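Local coordinates for protein phenolic acid decarboxylase (Sedimentibacter hydroxybenzoicus, PDB 7AE5) that catalyses the reversible, non-oxidative decarboxylation of 4-hydroxybenzoate and 3,4-dihydroxybenzoate with prenylated FMN and manganese as cofactors, detoxifying phenolic compounds under anaerobic conditions, at residues Ile355-Arg360 with Lys366-Arg371; Ile386-Phe391 with Met401-Thr406; Ala442-Pro445 with Pro450-Arg453. All blocks are in the same frame, centred on the assembly; numbering follows the deposited sequence.

Interaction 1. Residues Ile355-Arg360 with Lys366-Arg371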
loop_
_atom_site.group_PDB
_atom_site.type_symbol
_atom_site.label_atom_id
_atom_site.label_comp_id
_atom_site.label_asym_id
_atom_site.label_seq_id
_atom_site.Cartn_x
_atom_site.Cartn_y
_atom_site.Cartn_z
ATOM N N ILE C 355 -3.486 -17.623 -17.203
ATOM C CA ILE C 355 -2.722 -17.670 -18.444
ATOM C C ILE C 355 -1.430 -18.429 -18.190
ATOM O O ILE C 355 -0.684 -18.103 -17.259
ATOM C CB ILE C 355 -2.413 -16.261 -18.979
ATOM C CG1 ILE C 355 -3.690 -15.436 -19.116
ATOM C CG2 ILE C 355 -1.679 -16.343 -20.311
ATOM C CD1 ILE C 355 -3.445 -13.942 -19.075
ATOM N N SER C 356 -1.162 -19.433 -19.017
ATOM C CA SER C 356 0.145 -20.073 -19.056
ATOM C C SER C 356 0.945 -19.487 -20.207
ATOM O O SER C 356 0.427 -19.312 -21.314
ATOM C CB SER C 356 0.027 -21.591 -19.212
ATOM O OG SER C 356 -0.436 -21.949 -20.502
ATOM N N THR C 357 2.208 -19.177 -19.942
ATOM C CA THR C 357 3.029 -18.539 -20.956
ATOM C C THR C 357 4.490 -18.866 -20.701
ATOM O O THR C 357 4.889 -19.202 -19.583
ATOM C CB THR C 357 2.819 -17.021 -20.967
ATOM O OG1 THR C 357 3.527 -16.443 -22.072
ATOM C CG2 THR C 357 3.324 -16.415 -19.669
ATOM N N LYS C 358 5.279 -18.775 -21.766
ATOM C CA LYS C 358 6.725 -18.725 -21.629
ATOM C C LYS C 358 7.132 -17.290 -21.324
ATOM O O LYS C 358 6.633 -16.350 -21.950
ATOM C CB LYS C 358 7.406 -19.222 -22.904
ATOM C CG LYS C 358 8.865 -19.606 -22.715
ATOM C CD LYS C 358 9.794 -18.699 -23.508
ATOM C CE LYS C 358 11.246 -19.108 -23.316
ATOM N NZ LYS C 358 11.506 -20.484 -23.821
ATOM N N VAL C 359 8.014 -17.116 -20.348
ATOM C CA VAL C 359 8.443 -15.789 -19.923
ATOM C C VAL C 359 9.632 -15.384 -20.788
ATOM O O VAL C 359 10.726 -15.939 -20.655
ATOM C CB VAL C 359 8.793 -15.761 -18.430
ATOM C CG1 VAL C 359 9.094 -14.340 -17.976
ATOM C CG2 VAL C 359 7.654 -16.347 -17.609
ATOM N N ARG C 360 9.413 -14.422 -21.689
ATOM C CA ARG C 360 10.480 -13.959 -22.571
ATOM C C ARG C 360 11.642 -13.382 -21.772
ATOM O O ARG C 360 12.786 -13.833 -21.893
ATOM C CB ARG C 360 9.933 -12.918 -23.550
ATOM C CG ARG C 360 10.485 -13.037 -24.955
ATOM C CD ARG C 360 10.266 -11.760 -25.746
ATOM N NE ARG C 360 8.875 -11.617 -26.158
ATOM C CZ ARG C 360 8.352 -10.508 -26.659
ATOM N NH1 ARG C 360 9.089 -9.431 -26.876
ATOM N NH2 ARG C 360 7.055 -10.479 -26.958
ATOM N N LYS C 366 3.713 -10.138 -16.153
ATOM C CA LYS C 366 2.785 -9.042 -15.908
ATOM C C LYS C 366 2.443 -8.310 -17.198
ATOM O O LYS C 366 1.341 -7.766 -17.329
ATOM C CB LYS C 366 3.365 -8.079 -14.874
ATOM C CG LYS C 366 3.570 -8.722 -13.514
ATOM C CD LYS C 366 3.472 -7.719 -12.384
ATOM C CE LYS C 366 3.521 -8.427 -11.036
ATOM N NZ LYS C 366 3.864 -7.506 -9.913
ATOM N N GLY C 367 3.365 -8.290 -18.159
ATOM C CA GLY C 367 3.035 -7.742 -19.462
ATOM C C GLY C 367 1.933 -8.526 -20.147
ATOM O O GLY C 367 1.041 -7.946 -20.771
ATOM N N VAL C 368 1.977 -9.855 -20.032
ATOM C CA VAL C 368 0.920 -10.691 -20.595
ATOM C C VAL C 368 -0.416 -10.367 -19.942
ATOM O O VAL C 368 -1.454 -10.303 -20.612
ATOM C CB VAL C 368 1.281 -12.180 -20.442
ATOM C CG1 VAL C 368 0.084 -13.057 -20.771
ATOM C CG2 VAL C 368 2.463 -12.531 -21.327
ATOM N N ALA C 369 -0.411 -10.154 -18.623
ATOM C CA ALA C 369 -1.635 -9.768 -17.932
ATOM C C ALA C 369 -2.120 -8.399 -18.393
ATOM O O ALA C 369 -3.323 -8.196 -18.595
ATOM C CB ALA C 369 -1.410 -9.777 -16.421
ATOM N N PHE C 370 -1.196 -7.445 -18.559
ATOM C CA PHE C 370 -1.569 -6.134 -19.085
ATOM C C PHE C 370 -2.271 -6.259 -20.431
ATOM O O PHE C 370 -3.226 -5.525 -20.712
ATOM C CB PHE C 370 -0.335 -5.240 -19.225
ATOM C CG PHE C 370 0.273 -4.819 -17.915
ATOM C CD1 PHE C 370 -0.494 -4.749 -16.764
ATOM C CD2 PHE C 370 1.614 -4.474 -17.842
ATOM C CE1 PHE C 370 0.066 -4.355 -15.563
ATOM C CE2 PHE C 370 2.181 -4.080 -16.645
ATOM C CZ PHE C 370 1.406 -4.019 -15.503
ATOM N N ARG C 371 -1.810 -7.184 -21.276
ATOM C CA ARG C 371 -2.437 -7.369 -22.579
ATOM C C ARG C 371 -3.858 -7.899 -22.430
ATOM O O ARG C 371 -4.784 -7.412 -23.089
ATOM C CB ARG C 371 -1.595 -8.307 -23.444
ATOM C CG ARG C 371 -2.001 -8.304 -24.909
ATOM C CD ARG C 371 -2.122 -6.883 -25.439
ATOM N NE ARG C 371 -1.737 -6.773 -26.842
ATOM C CZ ARG C 371 -1.029 -5.774 -27.355
ATOM N NH1 ARG C 371 -0.560 -4.795 -26.597
ATOM N NH2 ARG C 371 -0.787 -5.755 -28.661
#
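The first torsion of Val368 (chi1 169°) swings CG1 away from its own backbone N, and that of Ile355 (chi1 -54°) does the same for CG2, and these two methyl groups are the ones that meet. Ile355 CG2 lies 3.8 Å from Val368 CG1, and Ile355 CD1, at the end of the longer branch, reaches the same methyl at 4.0 Å. Val368 CG1 is therefore held against two methyls of a single isoleucine, the two side chains meeting at a slant.

The other branch of Val368 turns to Thr357, two residues beyond Ile355 on the same face of the strand. Here Val368 CG2 stands 4.1 Å from Thr357 OG1, a loose contact in which the two side chains run alongside, pointing opposite ways. Val368 thus spans two alternate residues of the strand, one methyl to each. All three residues are buried, and the contact is van der Waals packing. Val340 of the adjoining strand 340-347 also touches Val368. On another side of the helix, the Phe370 ring meets Phe370 of a second subunit with nearly parallel planes.

Strand 352-357, helix 364-372 and the parallel neighbouring strand 384-388 follow one another in the chain, and the contact packs the helix of this beta-alpha-beta crossover onto its first strand, within the C-terminal domain of the UbiD fold.

Interaction 2. Residues Ile386-Phe391 with Met401-Thr406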
loop_
_atom_site.group_PDB
_atom_site.type_symbol
_atom_site.label_atom_id
_atom_site.label_comp_id
_atom_site.label_asym_id
_atom_site.label_seq_id
_atom_site.Cartn_x
_atom_site.Cartn_y
_atom_site.Cartn_z
ATOM N N ILE C 386 -4.138 -14.719 -13.089
ATOM C CA ILE C 386 -3.004 -15.508 -12.622
ATOM C C ILE C 386 -2.206 -15.951 -13.838
ATOM O O ILE C 386 -2.771 -16.496 -14.793
ATOM C CB ILE C 386 -3.463 -16.723 -11.798
ATOM C CG1 ILE C 386 -4.386 -16.283 -10.659
ATOM C CG2 ILE C 386 -2.263 -17.488 -11.260
ATOM C CD1 ILE C 386 -5.181 -17.412 -10.051
ATOM N N VAL C 387 -0.897 -15.717 -13.806
ATOM C CA VAL C 387 0.004 -16.113 -14.883
ATOM C C VAL C 387 0.928 -17.204 -14.361
ATOM O O VAL C 387 1.569 -17.036 -13.318
ATOM C CB VAL C 387 0.810 -14.920 -15.421
ATOM C CG1 VAL C 387 1.570 -15.328 -16.670
ATOM C CG2 VAL C 387 -0.113 -13.748 -15.715
ATOM N N VAL C 388 0.994 -18.317 -15.088
ATOM C CA VAL C 388 1.817 -19.457 -14.716
ATOM C C VAL C 388 2.768 -19.770 -15.869
ATOM O O VAL C 388 2.631 -19.251 -16.978
ATOM C CB VAL C 388 0.970 -20.692 -14.353
ATOM C CG1 VAL C 388 0.034 -20.373 -13.191
ATOM C CG2 VAL C 388 0.178 -21.160 -15.565
ATOM N N ASP C 389 3.739 -20.638 -15.589
ATOM C CA ASP C 389 4.761 -20.957 -16.573
ATOM C C ASP C 389 4.197 -21.852 -17.676
ATOM O O ASP C 389 3.063 -22.334 -17.616
ATOM C CB ASP C 389 5.960 -21.633 -15.911
ATOM C CG ASP C 389 6.753 -20.687 -15.034
ATOM O OD1 ASP C 389 7.146 -19.609 -15.530
ATOM O OD2 ASP C 389 6.993 -21.026 -13.854
ATOM N N GLU C 390 5.033 -22.084 -18.690
ATOM C CA GLU C 390 4.586 -22.775 -19.894
ATOM C C GLU C 390 4.245 -24.235 -19.628
ATOM O O GLU C 390 3.375 -24.798 -20.300
ATOM C CB GLU C 390 5.656 -22.661 -20.982
ATOM C CG GLU C 390 6.948 -23.410 -20.676
ATOM C CD GLU C 390 7.963 -22.561 -19.925
ATOM O OE1 GLU C 390 7.579 -21.491 -19.401
ATOM O OE2 GLU C 390 9.144 -22.966 -19.856
ATOM N N PHE C 391 4.903 -24.862 -18.656
ATOM C CA PHE C 391 4.685 -26.274 -18.377
ATOM C C PHE C 391 3.518 -26.526 -17.432
ATOM O O PHE C 391 3.147 -27.686 -17.228
ATOM C CB PHE C 391 5.957 -26.904 -17.792
ATOM C CG PHE C 391 6.483 -26.192 -16.581
ATOM C CD1 PHE C 391 7.359 -25.128 -16.714
ATOM C CD2 PHE C 391 6.097 -26.582 -15.309
ATOM C CE1 PHE C 391 7.843 -24.470 -15.601
ATOM C CE2 PHE C 391 6.575 -25.924 -14.193
ATOM C CZ PHE C 391 7.446 -24.863 -14.340
ATOM N N MET C 401 -2.524 -24.182 -8.017
ATOM C CA MET C 401 -2.290 -24.012 -6.586
ATOM C C MET C 401 -0.816 -24.196 -6.251
ATOM O O MET C 401 -0.232 -23.403 -5.502
ATOM C CB MET C 401 -3.144 -25.001 -5.790
ATOM C CG MET C 401 -4.559 -24.528 -5.479
ATOM S SD MET C 401 -4.653 -22.839 -4.861
ATOM C CE MET C 401 -3.723 -22.975 -3.335
ATOM N N TRP C 402 -0.198 -25.247 -6.798
ATOM C CA TRP C 402 1.231 -25.462 -6.598
ATOM C C TRP C 402 2.034 -24.248 -7.045
ATOM O O TRP C 402 2.902 -23.758 -6.314
ATOM C CB TRP C 402 1.685 -26.709 -7.360
ATOM C CG TRP C 402 3.180 -26.837 -7.451
ATOM C CD1 TRP C 402 4.035 -27.197 -6.450
ATOM C CD2 TRP C 402 3.994 -26.586 -8.603
ATOM N NE1 TRP C 402 5.330 -27.197 -6.911
ATOM C CE2 TRP C 402 5.332 -26.822 -8.229
ATOM C CE3 TRP C 402 3.722 -26.186 -9.915
ATOM C CZ2 TRP C 402 6.394 -26.672 -9.119
ATOM C CZ3 TRP C 402 4.778 -26.037 -10.797
ATOM C CH2 TRP C 402 6.097 -26.281 -10.395
ATOM N N ALA C 403 1.744 -23.740 -8.245
ATOM C CA ALA C 403 2.471 -22.584 -8.756
ATOM C C ALA C 403 2.260 -21.363 -7.871
ATOM O O ALA C 403 3.172 -20.545 -7.699
ATOM C CB ALA C 403 2.045 -22.290 -10.192
ATOM N N LEU C 404 1.064 -21.222 -7.296
ATOM C CA LEU C 404 0.813 -20.096 -6.404
ATOM C C LEU C 404 1.629 -20.212 -5.123
ATOM O O LEU C 404 2.160 -19.214 -4.624
ATOM C CB LEU C 404 -0.678 -19.999 -6.083
ATOM C CG LEU C 404 -1.590 -19.557 -7.228
ATOM C CD1 LEU C 404 -3.039 -19.530 -6.777
ATOM C CD2 LEU C 404 -1.163 -18.198 -7.752
ATOM N N THR C 405 1.752 -21.422 -4.582
ATOM C CA THR C 405 2.421 -21.592 -3.299
ATOM C C THR C 405 3.943 -21.575 -3.397
ATOM O O THR C 405 4.602 -21.453 -2.360
ATOM C CB THR C 405 1.969 -22.899 -2.639
ATOM O OG1 THR C 405 2.291 -24.007 -3.490
ATOM C CG2 THR C 405 0.470 -22.875 -2.380
ATOM N N THR C 406 4.525 -21.690 -4.596
ATOM C CA THR C 406 5.977 -21.774 -4.721
ATOM C C THR C 406 6.622 -20.700 -5.595
ATOM O O THR C 406 7.846 -20.543 -5.530
ATOM C CB THR C 406 6.396 -23.159 -5.254
ATOM O OG1 THR C 406 5.774 -23.409 -6.521
ATOM C CG2 THR C 406 6.007 -24.260 -4.270
#
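Ile386 and Val388, alternate residues of one strand, supply the aliphatic part of this contact. Ile386 CG2 meets Leu404 CD2 at 3.7 Å, the two side chains being nearly perpendicular. Val388 uses the branch beside its backbone N (chi1 -59°) to place CG1 4.1 Å from Ala403 CB, and the short alanine lets strand and helix come close, with 6.8 Å between Val388 CA and Ala403 CA.

The aromatic part lies beyond the strand. Phe391 CE2 touches the benzo edge of Trp402, 3.8 Å from CH2; each ring meets the other at its rim, so this is edge-to-edge packing and not a stack. Trp402 NE1 donates to Pro280 O of a third subunit.

Within the helix, Trp402 O accepts from Thr405 OG1 and Thr406 OG1, each at 2.9 Å, from opposite faces of its carbonyl plane. Two hydroxyls thus grip one carbonyl oxygen near the end of the helix, and Thr405 OG1 also bonds Thr348 OG1 of the third subunit.

Helix 397-407 thereby lies on strand 384-388, on the face opposite helix 364-372. Leu404 also reaches Ile440 of strand 434-441, and Phe391 and Trp402 both touch Leu457.

Interaction 3. Residues Ala442-Pro445 with Pro450-Arg453. With RB (rubidium ion), chain Q.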
loop_
_atom_site.group_PDB
_atom_site.type_symbol
_atom_site.label_atom_id
_atom_site.label_comp_id
_atom_site.label_asym_id
_atom_site.label_seq_id
_atom_site.Cartn_x
_atom_site.Cartn_y
_atom_site.Cartn_z
ATOM N N ALA C 442 2.517 -15.849 -10.816
ATOM C CA ALA C 442 2.922 -17.169 -10.343
ATOM C C ALA C 442 3.972 -17.816 -11.237
ATOM O O ALA C 442 4.014 -19.049 -11.344
ATOM C CB ALA C 442 1.701 -18.084 -10.215
ATOM N N THR C 443 4.817 -17.022 -11.886
ATOM C CA THR C 443 5.859 -17.564 -12.742
ATOM C C THR C 443 7.222 -17.507 -12.062
ATOM O O THR C 443 7.454 -16.735 -11.114
ATOM C CB THR C 443 5.921 -16.826 -14.084
ATOM O OG1 THR C 443 6.414 -15.494 -13.883
ATOM C CG2 THR C 443 4.547 -16.778 -14.731
ATOM N N THR C 444 8.111 -18.367 -12.570
ATOM C CA THR C 444 9.495 -18.446 -12.123
ATOM C C THR C 444 10.283 -17.259 -12.662
ATOM O O THR C 444 10.193 -16.958 -13.858
ATOM C CB THR C 444 10.128 -19.750 -12.618
ATOM O OG1 THR C 444 9.327 -20.868 -12.213
ATOM C CG2 THR C 444 11.536 -19.909 -12.077
ATOM N N PRO C 445 11.055 -16.566 -11.829
ATOM C CA PRO C 445 11.836 -15.426 -12.325
ATOM C C PRO C 445 12.829 -15.846 -13.398
ATOM O O PRO C 445 13.473 -16.893 -13.305
ATOM C CB PRO C 445 12.552 -14.913 -11.070
ATOM C CG PRO C 445 11.721 -15.406 -9.926
ATOM C CD PRO C 445 11.158 -16.722 -10.367
ATOM N N PRO C 450 16.121 -11.139 -10.245
ATOM C CA PRO C 450 16.927 -12.031 -9.402
ATOM C C PRO C 450 16.088 -13.180 -8.865
ATOM O O PRO C 450 14.905 -13.022 -8.558
ATOM C CB PRO C 450 17.415 -11.115 -8.271
ATOM C CG PRO C 450 17.153 -9.714 -8.741
ATOM C CD PRO C 450 15.977 -9.799 -9.656
ATOM N N ASN C 451 16.712 -14.353 -8.763
ATOM C CA ASN C 451 16.045 -15.517 -8.205
ATOM C C ASN C 451 16.569 -15.767 -6.801
ATOM O O ASN C 451 17.776 -16.005 -6.635
ATOM C CB ASN C 451 16.268 -16.744 -9.081
ATOM C CG ASN C 451 15.153 -17.764 -8.943
ATOM O OD1 ASN C 451 14.643 -18.001 -7.848
ATOM N ND2 ASN C 451 14.762 -18.369 -10.059
ATOM N N PRO C 452 15.719 -15.713 -5.771
ATOM C CA PRO C 452 16.217 -15.909 -4.400
ATOM C C PRO C 452 16.710 -17.319 -4.126
ATOM O O PRO C 452 17.546 -17.498 -3.231
ATOM C CB PRO C 452 15.000 -15.563 -3.532
ATOM C CG PRO C 452 13.824 -15.823 -4.417
ATOM C CD PRO C 452 14.267 -15.468 -5.809
ATOM N N ARG C 453 16.219 -18.322 -4.858
ATOM C CA ARG C 453 16.725 -19.686 -4.718
ATOM C C ARG C 453 16.333 -20.447 -5.984
ATOM O O ARG C 453 15.191 -20.896 -6.107
ATOM C CB ARG C 453 16.179 -20.365 -3.471
ATOM C CG ARG C 453 16.839 -21.704 -3.175
ATOM C CD ARG C 453 16.584 -22.167 -1.746
ATOM N NE ARG C 453 15.218 -22.647 -1.564
ATOM C CZ ARG C 453 14.816 -23.880 -1.840
ATOM N NH1 ARG C 453 15.651 -24.791 -2.312
ATOM N NH2 ARG C 453 13.542 -24.206 -1.639
HETATM RB RB RB Q . 6.641 -15.025 -9.545
HETATM O O HOH W 1 8.003 -13.634 -11.036
#
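A proline-rich loop leaving a rubidium site folds back on itself here, bringing Asn451 against Pro445. The Asn451 side chain lies across the proline, with ND2 4.0 Å from Pro445 CD. Asn451 ND2 comes nearest to Pro445 O, at 3.8 Å, too long for a hydrogen bond. The same nitrogen lies 4.1 Å from Thr444 CG2, so the amide end rests against two successive residues by van der Waals packing. Alongside, Pro445 CB approaches Pro450 O at 3.9 Å.

In Asn451, CG lies roughly opposite the backbone N (chi1 -154°), which carries OD1 toward Arg453 N. The weak bond that Asn451 OD1 accepts from Arg453 N (3.4 Å) forms an Asx turn around Pro452, and leaves the ND2 end of the amide facing Thr444 and Pro445.

The metal sits one residue further back. Thr443 O coordinates the rubidium ion at 2.5 Å and water 1 lies at the same distance from the ion; Arg407 O, Asp441 O and Asp413 OD1 are further ligands, consistent with a site for a monovalent cation. Thr444 OG1 is engaged twice, by Asp389 OD2 and by Arg407 NH2.

The loop runs between strand 434-441 and helix 464-475. Its inner end packs through Ala442 on Ile386 and Val388 of strand 384-388, while its outer limb meets other subunits, Pro452 touching Pro427 of a third subunit and Pro450 touching Pro431 of a second.

Along the chain the three contacts follow in series, without nesting or crossing. Interaction 1 joins the end of strand 352-357 to helix 364-372 across the five residues between its segments; interaction 2 joins strand 384-388 to helix 397-407 across nine; interaction 3 closes a short loop after strand 434-441. The first two are joined through the sheet, where Ile355 pairs with Ile386 and Val388 by backbone hydrogen bonds, and the two helices lie on opposite faces of the sheet. Interaction 3 touches both: Thr443 packs on Val359 and against Val387 and Asp389. Together they unite the sheet, its flanking helices and the loop leading to helix 464-475.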